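PDB 1NXH: MTH396 protein from Methanothermobacter thermautotrophicus, which is of unknown function but forms a disulfide-linked homodimer of all-helical subunits and belongs to the EhaM family, which suggests a link to the Eha hydrogenase. Local coordinates for residues E69-D74 / D97-L102. Residues are numbered along the deposited sequence; the frame is centred on the assembly and turned at random.
Sequences EKLHSD and DEITEL
Helix 63-74 packs on helix 89-104 in the buried interior of this all-helical fold, and Leu71 makes the contact by reaching over to Ile99 and Thr100. The backbones are closest at Leu71 and Thr100, whose CA atoms lie 8.1 Å apart. The CB of Leu71 is directed toward helix 89-104. Its CG stands anti to its own carbonyl carbon (chi1 -64°), and the two methyls fork over the adjacent pair of residues. CD2 meets the branch methyl CG2 of Ile99 at 3.8 Å. CD1 sits 3.8 Å from CB of Ile99, so the fork embraces the branched root of this side chain rather than its tip. With CG2 of Ile99 anti to the backbone N, the branch methyl meets Leu71 and the CG1 arm leads away. The Ile99 side chain also touches Ala112 on helix 109-124.

The same methyl of Leu71, CD1, also meets OG1 of Thr100 at 3.1 Å. This is a meeting of a methyl with a hydroxyl and not a hydrogen bond. The polar need of OG1 is met within its own helix by the carbonyl oxygen of Lys96. Thr100 also packs on Ile67 and Arg68 of the first helix, and Tyr109 of helix 109-124 lies against Leu71. The three helices thus come together around this leucine. About a turn earlier in each helix, Asp97 forms a salt bridge with Arg68, which adds a charged link between the two helices.

No hydrogen bond joins the segments 69-74 and 97-102. Their small shared interface, 122 Å² in all, therefore rests on van der Waals contact around one leucine, with the threonine hydroxyl bonded to the Lys96 carbonyl of its own helix.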
loop_
_atom_site.group_PDB
_atom_site.type_symbol
_atom_site.label_atom_id
_atom_site.label_comp_id
_atom_site.label_asym_id
_atom_site.label_seq_id
_atom_site.Cartn_x
_atom_site.Cartn_y
_atom_site.Cartn_z
ATOM N N GLU A 69 -3.464 -6.067 -2.084
ATOM C CA GLU A 69 -3.483 -4.948 -1.157
ATOM C C GLU A 69 -2.566 -3.832 -1.645
ATOM O O GLU A 69 -2.996 -2.675 -1.784
ATOM C CB GLU A 69 -3.031 -5.383 0.230
ATOM C CG GLU A 69 -4.067 -6.137 1.031
ATOM C CD GLU A 69 -3.677 -6.242 2.494
ATOM O OE1 GLU A 69 -4.302 -7.053 3.217
ATOM O OE2 GLU A 69 -2.751 -5.509 2.919
ATOM N N LYS A 70 -1.304 -4.190 -1.904
ATOM C CA LYS A 70 -0.305 -3.232 -2.380
ATOM C C LYS A 70 -0.850 -2.534 -3.632
ATOM O O LYS A 70 -0.846 -1.305 -3.726
ATOM C CB LYS A 70 1.021 -3.963 -2.680
ATOM C CG LYS A 70 2.288 -3.103 -2.465
ATOM C CD LYS A 70 3.592 -3.938 -2.474
ATOM C CE LYS A 70 4.898 -3.080 -2.621
ATOM N NZ LYS A 70 5.296 -2.250 -1.429
ATOM N N LEU A 71 -1.350 -3.322 -4.577
ATOM C CA LEU A 71 -1.898 -2.768 -5.813
ATOM C C LEU A 71 -3.016 -1.779 -5.542
ATOM O O LEU A 71 -2.985 -0.641 -6.004
ATOM C CB LEU A 71 -2.420 -3.890 -6.716
ATOM C CG LEU A 71 -1.305 -4.820 -7.185
ATOM C CD1 LEU A 71 -1.870 -6.011 -7.929
ATOM C CD2 LEU A 71 -0.338 -4.017 -8.054
ATOM N N HIS A 72 -4.005 -2.228 -4.789
ATOM C CA HIS A 72 -5.140 -1.391 -4.465
ATOM C C HIS A 72 -4.648 -0.034 -4.003
ATOM O O HIS A 72 -5.134 1.010 -4.456
ATOM C CB HIS A 72 -5.968 -2.033 -3.356
ATOM C CG HIS A 72 -7.333 -1.443 -3.225
ATOM N ND1 HIS A 72 -8.342 -1.701 -4.131
ATOM C CD2 HIS A 72 -7.839 -0.554 -2.338
ATOM C CE1 HIS A 72 -9.414 -0.996 -3.805
ATOM N NE2 HIS A 72 -9.135 -0.290 -2.724
ATOM N N SER A 73 -3.673 -0.071 -3.098
ATOM C CA SER A 73 -3.094 1.137 -2.533
ATOM C C SER A 73 -2.355 1.953 -3.567
ATOM O O SER A 73 -2.731 3.083 -3.864
ATOM C CB SER A 73 -2.123 0.811 -1.412
ATOM O OG SER A 73 -1.443 1.994 -1.033
ATOM N N ASP A 74 -1.299 1.377 -4.116
ATOM C CA ASP A 74 -0.502 2.060 -5.115
ATOM C C ASP A 74 -1.312 2.646 -6.262
ATOM O O ASP A 74 -0.931 3.681 -6.823
ATOM C CB ASP A 74 0.544 1.105 -5.665
ATOM C CG ASP A 74 1.531 0.695 -4.621
ATOM O OD1 ASP A 74 2.390 -0.149 -4.929
ATOM O OD2 ASP A 74 1.450 1.227 -3.488
ATOM N N ASP A 97 -6.598 -8.478 -10.467
ATOM C CA ASP A 97 -6.363 -9.874 -10.799
ATOM C C ASP A 97 -5.212 -10.029 -11.775
ATOM O O ASP A 97 -4.187 -10.655 -11.467
ATOM C CB ASP A 97 -7.613 -10.503 -11.403
ATOM C CG ASP A 97 -8.708 -10.699 -10.387
ATOM O OD1 ASP A 97 -8.374 -10.924 -9.207
ATOM O OD2 ASP A 97 -9.897 -10.646 -10.764
ATOM N N GLU A 98 -5.395 -9.457 -12.961
ATOM C CA GLU A 98 -4.393 -9.526 -14.011
ATOM C C GLU A 98 -3.020 -9.025 -13.619
ATOM O O GLU A 98 -2.027 -9.641 -14.005
ATOM C CB GLU A 98 -4.870 -8.775 -15.242
ATOM C CG GLU A 98 -5.731 -7.596 -14.941
ATOM C CD GLU A 98 -6.325 -7.044 -16.198
ATOM O OE1 GLU A 98 -6.708 -7.864 -17.060
ATOM O OE2 GLU A 98 -6.414 -5.805 -16.332
ATOM N N ILE A 99 -2.938 -7.919 -12.876
ATOM C CA ILE A 99 -1.621 -7.420 -12.472
ATOM C C ILE A 99 -1.007 -8.425 -11.514
ATOM O O ILE A 99 0.168 -8.766 -11.622
ATOM C CB ILE A 99 -1.668 -6.060 -11.728
ATOM C CG1 ILE A 99 -2.489 -5.032 -12.517
ATOM C CG2 ILE A 99 -0.226 -5.535 -11.515
ATOM C CD1 ILE A 99 -1.861 -4.609 -13.824
ATOM N N THR A 100 -1.809 -8.882 -10.566
ATOM C CA THR A 100 -1.345 -9.859 -9.605
ATOM C C THR A 100 -0.912 -11.118 -10.344
ATOM O O THR A 100 0.123 -11.723 -10.049
ATOM C CB THR A 100 -2.460 -10.175 -8.621
ATOM O OG1 THR A 100 -2.596 -9.069 -7.726
ATOM C CG2 THR A 100 -2.166 -11.447 -7.841
ATOM N N GLU A 101 -1.709 -11.502 -11.324
ATOM C CA GLU A 101 -1.387 -12.675 -12.105
ATOM C C GLU A 101 0.055 -12.539 -12.576
ATOM O O GLU A 101 0.861 -13.467 -12.470
ATOM C CB GLU A 101 -2.327 -12.771 -13.303
ATOM C CG GLU A 101 -2.304 -14.123 -13.982
ATOM C CD GLU A 101 -3.501 -14.343 -14.889
ATOM O OE1 GLU A 101 -4.654 -14.313 -14.398
ATOM O OE2 GLU A 101 -3.288 -14.549 -16.101
ATOM N N LEU A 102 0.371 -11.356 -13.087
ATOM C CA LEU A 102 1.696 -11.061 -13.590
ATOM C C LEU A 102 2.782 -11.204 -12.551
ATOM O O LEU A 102 3.682 -12.039 -12.679
ATOM C CB LEU A 102 1.735 -9.644 -14.132
ATOM C CG LEU A 102 1.289 -9.491 -15.572
ATOM C CD1 LEU A 102 1.150 -8.020 -15.921
ATOM C CD2 LEU A 102 2.317 -10.153 -16.460
#